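Local coordinates for dinoflagellate luciferase (Lingulodinium polyedrum, PDB 1VPR), which catalyses the oxidation of dinoflagellate luciferin, an open tetrapyrrole, by molecular oxygen with emission of blue light, here through the third of its three homologous luciferase domains, at residues A[36-41]-A[241-246]; A[116-121]-A[138-143]; A[94-99]-A[280-285]; A[82-87]-A[304-309]; A[20-25]-A[65-70]. One frame throughout, in Å; residues are numbered along the deposited sequence.

Contact 1: residues A[36-41]-A[241-246]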
# COMPACT_ATOMS: atom_id res chain seq x y z
N PRO A 36 4.40 -2.03 16.10
CA PRO A 36 3.82 -1.69 17.40
C PRO A 36 3.17 -2.91 18.04
O PRO A 36 2.90 -3.91 17.37
CB PRO A 36 2.81 -0.62 17.05
CG PRO A 36 2.23 -1.16 15.76
CD PRO A 36 3.46 -1.70 15.01
N GLU A 37 2.92 -2.83 19.34
CA GLU A 37 2.29 -3.93 20.07
C GLU A 37 0.92 -3.47 20.57
O GLU A 37 0.81 -2.65 21.49
CB GLU A 37 3.17 -4.36 21.24
N PHE A 38 -0.13 -4.01 19.95
CA PHE A 38 -1.51 -3.68 20.31
C PHE A 38 -2.02 -4.69 21.32
O PHE A 38 -1.80 -5.89 21.14
CB PHE A 38 -2.41 -3.74 19.08
CG PHE A 38 -2.04 -2.75 18.01
CD1 PHE A 38 -1.52 -3.19 16.80
CD2 PHE A 38 -2.22 -1.39 18.22
CE1 PHE A 38 -1.18 -2.28 15.81
CE2 PHE A 38 -1.89 -0.47 17.24
CZ PHE A 38 -1.37 -0.92 16.03
N HIS A 39 -2.72 -4.20 22.35
CA HIS A 39 -3.28 -5.07 23.38
C HIS A 39 -3.63 -6.43 22.77
O HIS A 39 -4.21 -6.50 21.67
CB HIS A 39 -4.54 -4.43 23.99
N GLU A 40 -3.27 -7.50 23.47
CA GLU A 40 -3.54 -8.85 23.00
C GLU A 40 -4.94 -8.99 22.39
O GLU A 40 -5.12 -9.60 21.34
CB GLU A 40 -3.37 -9.85 24.15
N ASP A 41 -5.93 -8.38 23.05
CA ASP A 41 -7.32 -8.46 22.60
C ASP A 41 -7.64 -7.86 21.22
O ASP A 41 -8.19 -8.54 20.34
CB ASP A 41 -8.23 -7.85 23.68
N PRO A 241 4.66 -6.24 4.58
CA PRO A 241 4.23 -6.65 5.92
C PRO A 241 3.29 -5.53 6.40
O PRO A 241 3.55 -4.35 6.14
CB PRO A 241 5.53 -6.67 6.73
CG PRO A 241 6.46 -5.77 5.95
CD PRO A 241 6.13 -6.10 4.52
N LEU A 242 2.21 -5.89 7.08
CA LEU A 242 1.23 -4.92 7.53
C LEU A 242 1.24 -4.71 9.04
O LEU A 242 1.55 -5.64 9.82
CB LEU A 242 -0.17 -5.37 7.12
CG LEU A 242 -0.33 -5.80 5.66
CD1 LEU A 242 -1.75 -6.30 5.45
CD2 LEU A 242 0.00 -4.65 4.72
N VAL A 243 0.90 -3.49 9.45
CA VAL A 243 0.84 -3.12 10.85
C VAL A 243 -0.22 -3.98 11.54
O VAL A 243 -0.16 -4.20 12.76
CB VAL A 243 0.46 -1.64 11.01
CG1 VAL A 243 0.10 -1.33 12.46
CG2 VAL A 243 1.62 -0.76 10.56
N SER A 244 -1.20 -4.45 10.76
CA SER A 244 -2.28 -5.29 11.27
C SER A 244 -1.79 -6.71 11.57
O SER A 244 -2.48 -7.49 12.24
CB SER A 244 -3.42 -5.37 10.26
OG SER A 244 -3.03 -6.19 9.16
N GLY A 245 -0.61 -7.04 11.08
CA GLY A 245 -0.07 -8.37 11.29
C GLY A 245 -0.24 -9.18 10.02
O GLY A 245 0.32 -10.27 9.88
N GLY A 246 -1.00 -8.64 9.07
CA GLY A 246 -1.23 -9.34 7.82
C GLY A 246 0.03 -9.37 6.97
O GLY A 246 0.98 -8.60 7.22
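A single methyl, CG1 of V243, is the meeting point for P36 and F38. V243 lies in the type I turn L242-G245, which closes the β-hairpin of strands 237-241 and 247-253 at one end of the antiparallel sheet of this calycin-type β-barrel. The phenyl ring of F38 takes the methyl at its edge, CE1 lying 3.7 Å from V243 CG1, while the carbonyl O of V243 also sits at that edge, in the ring plane. P36 adds its ring carbon CG, 3.9 Å from the same V243 CG1, and both side chains cross that of V243 at roughly a right angle. V243 holds CG1 anti to its backbone N (chi1 168°), which points CG1 to P36 and F38, while CG2, anti to the carbonyl carbon, takes no part between the two segments. The proline ring and the flat phenyl edge offer this β-branched methyl apolar carbon, with no polar group to bury. In the next shell, Y60 and L61 of helix 57-65 touch F38, and H34 touches V243, joining the hairpin end to the N-terminal part of the chain. The turn carrying V243 is fixed by G245 N to L242 O, 2.9 Å, and G245, at a phi of 102°, occupies a conformation suited to glycine. Next to it S244 forms an ST turn: its OG is bonded to D198 OD1 and accepts from G246 N at 3.2 Å, with an N-H...O angle of 157°.

Contact 2: residues A[116-121]-A[138-143]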
# COMPACT_ATOMS: atom_id res chain seq x y z
N PRO A 116 -8.39 -15.79 -8.81
CA PRO A 116 -7.88 -16.97 -8.10
C PRO A 116 -8.12 -16.81 -6.60
O PRO A 116 -8.36 -15.71 -6.11
CB PRO A 116 -6.39 -16.95 -8.43
CG PRO A 116 -6.11 -15.46 -8.49
CD PRO A 116 -7.29 -14.93 -9.28
N GLN A 117 -8.04 -17.92 -5.87
CA GLN A 117 -8.25 -17.91 -4.44
C GLN A 117 -7.45 -19.09 -3.88
O GLN A 117 -7.41 -20.16 -4.50
CB GLN A 117 -9.74 -18.08 -4.16
CG GLN A 117 -10.11 -18.64 -2.82
CD GLN A 117 -10.14 -17.61 -1.74
OE1 GLN A 117 -10.57 -16.48 -1.96
NE2 GLN A 117 -9.71 -17.99 -0.53
N LEU A 118 -6.80 -18.92 -2.73
CA LEU A 118 -6.04 -20.04 -2.17
C LEU A 118 -6.99 -20.93 -1.37
O LEU A 118 -7.94 -20.44 -0.75
CB LEU A 118 -4.91 -19.54 -1.27
CG LEU A 118 -3.85 -18.65 -1.91
CD1 LEU A 118 -2.72 -18.35 -0.90
CD2 LEU A 118 -3.29 -19.35 -3.13
N THR A 119 -6.72 -22.22 -1.37
CA THR A 119 -7.56 -23.14 -0.63
C THR A 119 -7.28 -23.01 0.87
O THR A 119 -6.31 -22.36 1.28
CB THR A 119 -7.30 -24.61 -1.05
OG1 THR A 119 -6.01 -25.02 -0.58
CG2 THR A 119 -7.33 -24.74 -2.59
N LYS A 120 -8.13 -23.63 1.66
CA LYS A 120 -8.03 -23.62 3.12
C LYS A 120 -6.70 -24.24 3.58
O LYS A 120 -6.07 -23.80 4.55
CB LYS A 120 -9.20 -24.43 3.69
CG LYS A 120 -9.18 -24.66 5.20
CD LYS A 120 -10.36 -25.56 5.59
CE LYS A 120 -10.34 -25.90 7.06
NZ LYS A 120 -11.41 -26.87 7.40
N GLU A 121 -6.29 -25.28 2.87
CA GLU A 121 -5.06 -25.98 3.21
C GLU A 121 -3.84 -25.11 2.87
O GLU A 121 -2.87 -25.06 3.63
CB GLU A 121 -4.98 -27.30 2.43
CG GLU A 121 -5.87 -28.41 2.98
CD GLU A 121 -7.32 -27.99 3.10
OE1 GLU A 121 -7.83 -27.41 2.11
OE2 GLU A 121 -7.95 -28.26 4.16
N LEU A 138 7.54 -20.25 -0.98
CA LEU A 138 6.29 -20.14 -0.24
C LEU A 138 5.81 -21.58 -0.06
O LEU A 138 5.84 -22.38 -1.01
CB LEU A 138 5.28 -19.30 -1.04
CG LEU A 138 4.07 -18.76 -0.28
CD1 LEU A 138 4.50 -17.81 0.82
CD2 LEU A 138 3.15 -18.04 -1.27
N PRO A 139 5.36 -21.93 1.15
CA PRO A 139 4.90 -23.29 1.42
C PRO A 139 3.78 -23.84 0.53
O PRO A 139 3.73 -25.04 0.28
CB PRO A 139 4.47 -23.22 2.88
CG PRO A 139 5.43 -22.21 3.45
CD PRO A 139 5.36 -21.12 2.38
N CYS A 140 2.89 -22.98 0.05
CA CYS A 140 1.78 -23.48 -0.76
C CYS A 140 2.10 -23.60 -2.24
O CYS A 140 1.20 -23.82 -3.06
CB CYS A 140 0.54 -22.61 -0.55
SG CYS A 140 0.73 -20.85 -0.85
N GLY A 141 3.38 -23.48 -2.59
CA GLY A 141 3.76 -23.56 -4.00
C GLY A 141 3.59 -22.20 -4.65
O GLY A 141 3.20 -21.25 -3.96
N PRO A 142 3.81 -22.09 -5.97
CA PRO A 142 3.70 -20.83 -6.73
C PRO A 142 2.35 -20.17 -6.55
O PRO A 142 1.32 -20.82 -6.70
CB PRO A 142 3.88 -21.28 -8.17
CG PRO A 142 4.58 -22.64 -8.05
CD PRO A 142 3.88 -23.23 -6.89
N LEU A 143 2.34 -18.87 -6.26
CA LEU A 143 1.06 -18.20 -6.14
C LEU A 143 0.50 -18.10 -7.55
O LEU A 143 1.25 -17.98 -8.52
CB LEU A 143 1.23 -16.79 -5.52
CG LEU A 143 1.56 -16.70 -4.01
CD1 LEU A 143 1.94 -15.26 -3.64
CD2 LEU A 143 0.35 -17.16 -3.18
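L118 and L143 approach at a slant, their branched ends meeting methyl to methyl, with L118 CD1 4.0 Å from L143 CD2. Both leucines carry CG anti to the carbonyl carbon (chi1 -60° and -73°), and the nearly extended second torsion of L118 carries CD1 toward the other segment. The same CD1 also faces the sulfur of C140, with 4.3 Å between L118 CD1 and C140 SG; this is a loose apolar contact in which a small, polarisable sulfur fits beside a leucine methyl. C140 belongs to the type I turn L138-G141, closed by G141 N to L138 O at 3.1 Å, and G141 takes a positive phi that suits glycine. The two loops lie beside the β-barrel, where W265 of strand 259-266 touches both leucines and gives them a common apolar backing. L118 stands just ahead of helix 120-126, whose start is a capping box: the side chain of T119 caps a backbone N of the first turn, and T119 N in return is bonded to Q122 OE1. Q117 bends its amide round to the carbonyl of the following residue, NE2 donating to L118 O at 3.0 Å, in the carbonyl plane and on a lone pair.

Contact 3: residues A[94-99]-A[280-285]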
# COMPACT_ATOMS: atom_id res chain seq x y z
N GLU A 94 -15.95 14.69 -5.22
CA GLU A 94 -17.29 14.13 -5.12
C GLU A 94 -17.77 13.70 -6.51
O GLU A 94 -18.34 12.62 -6.67
CB GLU A 94 -18.23 15.17 -4.52
N LYS A 95 -17.53 14.53 -7.52
CA LYS A 95 -17.96 14.19 -8.87
C LYS A 95 -17.22 12.96 -9.39
O LYS A 95 -17.82 12.07 -10.01
CB LYS A 95 -17.77 15.40 -9.80
CG LYS A 95 -18.15 15.17 -11.26
CD LYS A 95 -18.22 16.50 -12.03
CE LYS A 95 -18.27 16.27 -13.53
NZ LYS A 95 -19.26 15.20 -13.88
N LEU A 96 -15.91 12.89 -9.13
CA LEU A 96 -15.12 11.73 -9.57
C LEU A 96 -15.61 10.44 -8.89
O LEU A 96 -15.65 9.37 -9.50
CB LEU A 96 -13.64 11.93 -9.23
CG LEU A 96 -12.86 13.00 -9.99
CD1 LEU A 96 -11.44 13.11 -9.41
CD2 LEU A 96 -12.79 12.62 -11.47
N LEU A 97 -15.98 10.55 -7.61
CA LEU A 97 -16.47 9.40 -6.85
C LEU A 97 -17.71 8.81 -7.52
O LEU A 97 -17.81 7.59 -7.73
CB LEU A 97 -16.83 9.83 -5.43
CG LEU A 97 -15.93 9.35 -4.30
CD1 LEU A 97 -16.49 9.85 -2.97
CD2 LEU A 97 -15.88 7.82 -4.33
N LYS A 98 -18.65 9.70 -7.85
CA LYS A 98 -19.90 9.32 -8.49
C LYS A 98 -19.61 8.77 -9.88
O LYS A 98 -20.23 7.81 -10.32
CB LYS A 98 -20.81 10.53 -8.58
N GLU A 99 -18.66 9.37 -10.59
CA GLU A 99 -18.31 8.88 -11.92
C GLU A 99 -17.65 7.50 -11.82
O GLU A 99 -17.78 6.68 -12.72
CB GLU A 99 -17.36 9.85 -12.62
CG GLU A 99 -18.02 11.15 -13.02
CD GLU A 99 -17.06 12.12 -13.67
OE1 GLU A 99 -17.50 13.23 -14.04
OE2 GLU A 99 -15.87 11.79 -13.81
N PHE A 280 -4.87 11.15 -13.98
CA PHE A 280 -5.56 11.87 -15.05
C PHE A 280 -5.84 13.30 -14.59
O PHE A 280 -5.91 13.58 -13.39
CB PHE A 280 -6.87 11.15 -15.42
CG PHE A 280 -7.74 10.87 -14.24
CD1 PHE A 280 -8.65 11.83 -13.79
CD2 PHE A 280 -7.61 9.67 -13.53
CE1 PHE A 280 -9.42 11.60 -12.64
CE2 PHE A 280 -8.37 9.44 -12.39
CZ PHE A 280 -9.28 10.41 -11.94
N PRO A 281 -6.00 14.24 -15.53
CA PRO A 281 -6.26 15.62 -15.15
C PRO A 281 -7.74 15.95 -14.92
O PRO A 281 -8.63 15.30 -15.48
CB PRO A 281 -5.68 16.40 -16.33
CG PRO A 281 -6.09 15.52 -17.49
CD PRO A 281 -5.79 14.11 -16.98
N VAL A 282 -7.97 16.92 -14.04
CA VAL A 282 -9.32 17.43 -13.75
C VAL A 282 -9.08 18.91 -13.48
O VAL A 282 -8.34 19.28 -12.57
CB VAL A 282 -9.97 16.81 -12.50
CG1 VAL A 282 -11.40 17.32 -12.37
CG2 VAL A 282 -9.94 15.28 -12.58
N GLY A 283 -9.68 19.78 -14.29
CA GLY A 283 -9.45 21.19 -14.09
C GLY A 283 -7.96 21.46 -14.20
O GLY A 283 -7.29 20.90 -15.08
N PRO A 284 -7.38 22.28 -13.30
CA PRO A 284 -5.96 22.62 -13.32
C PRO A 284 -5.08 21.63 -12.57
O PRO A 284 -3.87 21.87 -12.43
CB PRO A 284 -5.95 23.97 -12.63
CG PRO A 284 -6.89 23.66 -11.46
CD PRO A 284 -8.06 22.96 -12.18
N TYR A 285 -5.68 20.54 -12.10
CA TYR A 285 -4.96 19.52 -11.30
C TYR A 285 -4.80 18.16 -11.91
O TYR A 285 -5.41 17.84 -12.94
CB TYR A 285 -5.71 19.27 -9.98
CG TYR A 285 -5.91 20.51 -9.16
CD1 TYR A 285 -4.83 21.28 -8.75
CD2 TYR A 285 -7.20 20.92 -8.79
CE1 TYR A 285 -5.01 22.43 -7.98
CE2 TYR A 285 -7.39 22.09 -8.01
CZ TYR A 285 -6.29 22.83 -7.62
OH TYR A 285 -6.44 23.99 -6.89
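The β-hairpin of strands 271-282 and 285-294, in the barrel sheet, offers F280 and V282 to L96 of helix 87-100. Alternate residues of one strand, these two project from the same face, and L96 reaches across from the helix between them. Its CD2 lies 3.7 Å from F280 CE1, at the edge of the ring and near its plane. L96 and V282 meet tip to tip, with 4.1 Å between L96 CD2 and V282 CG2. F280 can bring its edge here because CG sits between the backbone N and the carbonyl carbon (chi1 52°). An alanine in place of L96 removes CG and both methyls and would probably leave a gap between helix and hairpin, with the F280 edge and V282 CG2 deprived of their partner. The hairpin ends in a type II' turn from V282 to Y285, closed by Y285 N to V282 O at 3.0 Å and paired with the reverse bond, V282 N to Y285 O; positive phi suits G283. Along the helix, K95 NZ and E99 OE1 form a salt bridge of 2.6 Å one turn apart. Helix and hairpin are thus held here by burial of hydrocarbon surface and van der Waals contact, with no polar pairing between the two segments.

Contact 4: residues A[82-87]-A[304-309]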
# COMPACT_ATOMS: atom_id res chain seq x y z
N GLU A 82 -2.03 24.01 -3.61
CA GLU A 82 -1.77 24.54 -2.27
C GLU A 82 -2.88 24.27 -1.28
O GLU A 82 -2.65 24.34 -0.07
CB GLU A 82 -1.54 26.05 -2.35
CG GLU A 82 -0.39 26.49 -3.28
CD GLU A 82 0.99 26.30 -2.65
OE1 GLU A 82 1.99 26.66 -3.32
OE2 GLU A 82 1.07 25.80 -1.50
N ASP A 83 -4.07 23.96 -1.78
CA ASP A 83 -5.22 23.72 -0.91
C ASP A 83 -5.90 22.38 -1.21
O ASP A 83 -7.06 22.35 -1.64
CB ASP A 83 -6.22 24.86 -1.10
CG ASP A 83 -7.28 24.90 -0.02
OD1 ASP A 83 -8.28 25.61 -0.24
OD2 ASP A 83 -7.12 24.24 1.03
N PRO A 84 -5.20 21.26 -1.00
CA PRO A 84 -5.79 19.94 -1.28
C PRO A 84 -7.08 19.62 -0.51
O PRO A 84 -7.93 18.87 -0.99
CB PRO A 84 -4.65 18.96 -0.94
CG PRO A 84 -3.83 19.72 0.10
CD PRO A 84 -3.82 21.12 -0.47
N TYR A 85 -7.23 20.19 0.68
CA TYR A 85 -8.42 19.93 1.48
C TYR A 85 -9.49 20.99 1.33
O TYR A 85 -10.50 20.96 2.05
CB TYR A 85 -8.03 19.79 2.95
CG TYR A 85 -6.99 18.70 3.19
CD1 TYR A 85 -5.97 18.88 4.11
CD2 TYR A 85 -7.08 17.48 2.53
CE1 TYR A 85 -5.03 17.86 4.38
CE2 TYR A 85 -6.15 16.45 2.78
CZ TYR A 85 -5.14 16.66 3.71
OH TYR A 85 -4.23 15.66 3.96
N GLY A 86 -9.30 21.91 0.38
CA GLY A 86 -10.25 22.98 0.14
C GLY A 86 -11.54 22.55 -0.54
O GLY A 86 -11.64 21.46 -1.10
N SER A 87 -12.54 23.44 -0.51
CA SER A 87 -13.85 23.13 -1.09
C SER A 87 -13.81 22.83 -2.58
O SER A 87 -14.59 22.02 -3.07
CB SER A 87 -14.83 24.28 -0.80
OG SER A 87 -14.31 25.53 -1.21
N VAL A 304 -4.81 13.81 -4.84
CA VAL A 304 -4.60 14.94 -5.74
C VAL A 304 -3.08 15.22 -5.72
O VAL A 304 -2.44 15.13 -4.67
CB VAL A 304 -5.41 16.20 -5.31
CG1 VAL A 304 -4.99 16.67 -3.90
CG2 VAL A 304 -5.18 17.32 -6.32
N LYS A 305 -2.50 15.51 -6.88
CA LYS A 305 -1.06 15.74 -6.94
C LYS A 305 -0.69 17.15 -6.44
O LYS A 305 -1.11 18.16 -7.02
CB LYS A 305 -0.56 15.54 -8.37
CG LYS A 305 0.90 15.14 -8.40
CD LYS A 305 1.47 15.09 -9.79
CE LYS A 305 2.86 14.49 -9.72
NZ LYS A 305 3.44 14.35 -11.10
N VAL A 306 0.07 17.22 -5.36
CA VAL A 306 0.44 18.52 -4.81
C VAL A 306 1.85 18.96 -5.23
O VAL A 306 2.20 20.14 -5.13
CB VAL A 306 0.27 18.54 -3.25
CG1 VAL A 306 -1.22 18.29 -2.88
CG2 VAL A 306 1.16 17.48 -2.59
N SER A 307 2.65 18.02 -5.74
CA SER A 307 4.01 18.37 -6.17
C SER A 307 4.63 17.34 -7.09
O SER A 307 4.37 16.16 -6.93
CB SER A 307 4.92 18.49 -4.95
OG SER A 307 6.21 18.91 -5.38
N ASN A 308 5.47 17.78 -8.03
CA ASN A 308 6.17 16.85 -8.90
C ASN A 308 7.39 16.26 -8.16
O ASN A 308 8.03 15.33 -8.64
CB ASN A 308 6.69 17.55 -10.16
CG ASN A 308 5.60 17.80 -11.18
OD1 ASN A 308 4.61 17.06 -11.23
ND2 ASN A 308 5.79 18.82 -12.01
N ASP A 309 7.69 16.79 -6.98
CA ASP A 309 8.83 16.34 -6.19
C ASP A 309 8.40 15.50 -5.00
O ASP A 309 7.65 15.97 -4.12
CB ASP A 309 9.60 17.58 -5.70
CG ASP A 309 10.89 17.23 -4.99
OD1 ASP A 309 11.57 18.18 -4.57
OD2 ASP A 309 11.22 16.03 -4.87
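V304 places CG1 between its backbone N and carbonyl carbon (chi1 61°), whereas V306 sets CG1 anti to the carbonyl carbon (chi1 -62°), and these different rotations bring both methyls to the CB of P84. The distances are 3.8 Å from P84 CB to V304 CG1 and 4.0 Å from P84 CB to V306 CG1. Two residues apart on one strand, the valines face the same way, and their β-branched side chains suit both strand backbone and close packing. Proline suits its own place too: P84 is the second residue of a type I turn from D83 to G86, where its phi of -59° is what the ring imposes. That turn is closed by G86 N to D83 O at 3.0 Å, and G86 has no CB to collide with D83 OD1. Along strand 297-307, a classic β bulge sets V306 and S307 together opposite the single residue R164 of strand 163-169. The same S307 accepts at OG from D309 N at 3.0 Å in an ST turn, and K305 NZ donates to N308 OD1 and to H162 O. The arrangement lays the loop just ahead of helix 87-100, for which G86 is the N-cap, against the end of a barrel strand. This strand runs between strands 163-169 and 285-294, whose V168 and F287 touch V304.

Contact 5: residues A[20-25]-A[65-70]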
# COMPACT_ATOMS: atom_id res chain seq x y z
N LYS A 20 13.72 11.43 13.50
CA LYS A 20 13.27 12.46 14.44
C LYS A 20 11.74 12.47 14.59
O LYS A 20 11.21 12.76 15.67
CB LYS A 20 13.76 13.85 14.00
N HIS A 21 11.03 12.13 13.52
CA HIS A 21 9.57 12.10 13.55
C HIS A 21 9.02 11.03 14.48
O HIS A 21 7.96 11.21 15.10
CB HIS A 21 9.01 11.82 12.14
CG HIS A 21 9.32 12.88 11.13
ND1 HIS A 21 9.06 12.72 9.79
CD2 HIS A 21 9.82 14.13 11.27
CE1 HIS A 21 9.39 13.82 9.14
NE2 HIS A 21 9.85 14.69 10.02
N VAL A 22 9.73 9.92 14.59
CA VAL A 22 9.26 8.80 15.39
C VAL A 22 10.11 8.45 16.61
O VAL A 22 9.97 7.35 17.18
CB VAL A 22 9.14 7.54 14.51
CG1 VAL A 22 8.18 7.80 13.37
CG2 VAL A 22 10.52 7.15 13.97
N GLU A 23 10.99 9.35 17.01
CA GLU A 23 11.84 9.12 18.18
C GLU A 23 10.94 8.99 19.41
O GLU A 23 11.24 8.24 20.34
CB GLU A 23 12.82 10.27 18.35
N LYS A 24 9.82 9.70 19.39
CA LYS A 24 8.86 9.70 20.49
C LYS A 24 8.11 8.38 20.74
O LYS A 24 7.49 8.22 21.80
CB LYS A 24 7.84 10.82 20.26
CG LYS A 24 6.90 10.55 19.09
CD LYS A 24 6.31 11.83 18.51
CE LYS A 24 5.38 12.52 19.49
NZ LYS A 24 4.73 13.72 18.87
N TYR A 25 8.17 7.45 19.79
CA TYR A 25 7.45 6.19 19.93
C TYR A 25 8.30 5.01 20.39
O TYR A 25 8.18 3.89 19.87
CB TYR A 25 6.76 5.85 18.60
CG TYR A 25 5.81 6.93 18.12
CD1 TYR A 25 6.05 7.62 16.92
CD2 TYR A 25 4.69 7.28 18.86
CE1 TYR A 25 5.19 8.62 16.48
CE2 TYR A 25 3.82 8.29 18.43
CZ TYR A 25 4.07 8.96 17.24
OH TYR A 25 3.20 9.95 16.82
N HIS A 65 -1.11 8.29 11.38
CA HIS A 65 -1.53 8.73 10.05
C HIS A 65 -0.93 10.09 9.71
O HIS A 65 -0.66 10.39 8.54
CB HIS A 65 -3.06 8.77 9.97
CG HIS A 65 -3.64 7.54 9.35
ND1 HIS A 65 -3.34 7.17 8.05
CD2 HIS A 65 -4.37 6.52 9.87
CE1 HIS A 65 -3.86 5.97 7.81
NE2 HIS A 65 -4.49 5.56 8.90
N GLU A 66 -0.67 10.89 10.74
CA GLU A 66 -0.10 12.22 10.56
C GLU A 66 1.42 12.19 10.29
O GLU A 66 2.05 13.24 10.11
CB GLU A 66 -0.41 13.09 11.79
N LEU A 67 2.01 11.01 10.24
CA LEU A 67 3.44 10.90 10.00
C LEU A 67 3.84 10.77 8.53
O LEU A 67 3.22 9.99 7.78
CB LEU A 67 4.02 9.69 10.75
CG LEU A 67 3.89 9.60 12.27
CD1 LEU A 67 4.20 8.17 12.74
CD2 LEU A 67 4.85 10.60 12.91
N GLY A 68 4.85 11.54 8.13
CA GLY A 68 5.43 11.44 6.79
C GLY A 68 4.89 12.04 5.50
O GLY A 68 5.58 11.94 4.47
N GLY A 69 3.71 12.65 5.51
CA GLY A 69 3.17 13.19 4.26
C GLY A 69 3.15 14.70 4.06
O GLY A 69 2.63 15.19 3.04
N LYS A 70 3.75 15.43 4.99
CA LYS A 70 3.74 16.89 4.92
C LYS A 70 4.89 17.55 4.18
O LYS A 70 5.98 17.00 4.08
CB LYS A 70 3.71 17.47 6.34
CG LYS A 70 2.60 16.93 7.21
CD LYS A 70 2.44 17.81 8.44
CE LYS A 70 2.25 16.99 9.69
NZ LYS A 70 1.09 16.09 9.58
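The loops 20-25 and 65-70 approach most closely at H21 and L67, whose CA atoms are 7.2 Å apart, and G68 turns the chain after L67 at a positive phi that favours glycine. Segment 20-25 belongs to the region assigned to the luciferase helical bundle domain, and the loop leaving helix 57-65 packs on it. L67 carries the contact. With CG anti to the carbonyl carbon (chi1 -60°), it drives its fork toward the other loop: CD1 lies 3.9 Å from Y25 CE1 and 4.0 Å from V22 CG1, and CD2 lies 3.9 Å from the backbone O of H21. The tyrosine and leucine side chains run past each other in opposite senses. One face of the Y25 ring carries K24 CG, 3.5 Å above its centre, and its OH is bonded to E63 OE1, so a tyrosine serves here with both an apolar flank and a polar end. H21 sends its NE2 to N11 O. A serine replacing L67 lacks the whole branched end, and the Y25 ring and V22 CG1 would probably be left facing a gap that a small polar group cannot fill. Further along, K70 curls back toward the helix end: bonded also to Y76 OH, its NZ donates to E66 O at 3.1 Å, with a C=O...N angle of 131°.

All five contacts are apolar, but their settings differ. Contact 4 is fully buried and contact 2 largely so, contacts 3 and 5 are partly buried, and contact 1 is a surface contact. Contacts 3 and 4 both reach the barrel sheet, one from helix 87-100, the other from the loop that leads into it; they touch each other, Y285 CB lying 4.2 Å from V304 CG2. Contacts 1 and 5 involve the N-terminal part: contact 1 ties it to a barrel hairpin, contact 5 joins two of its loops. Phenyl edges meet methyls in contacts 1 and 3, contact 4 is purely aliphatic, contact 2 adds a cysteine sulfur, and in contact 5 a leucine meets a tyrosine ring obliquely.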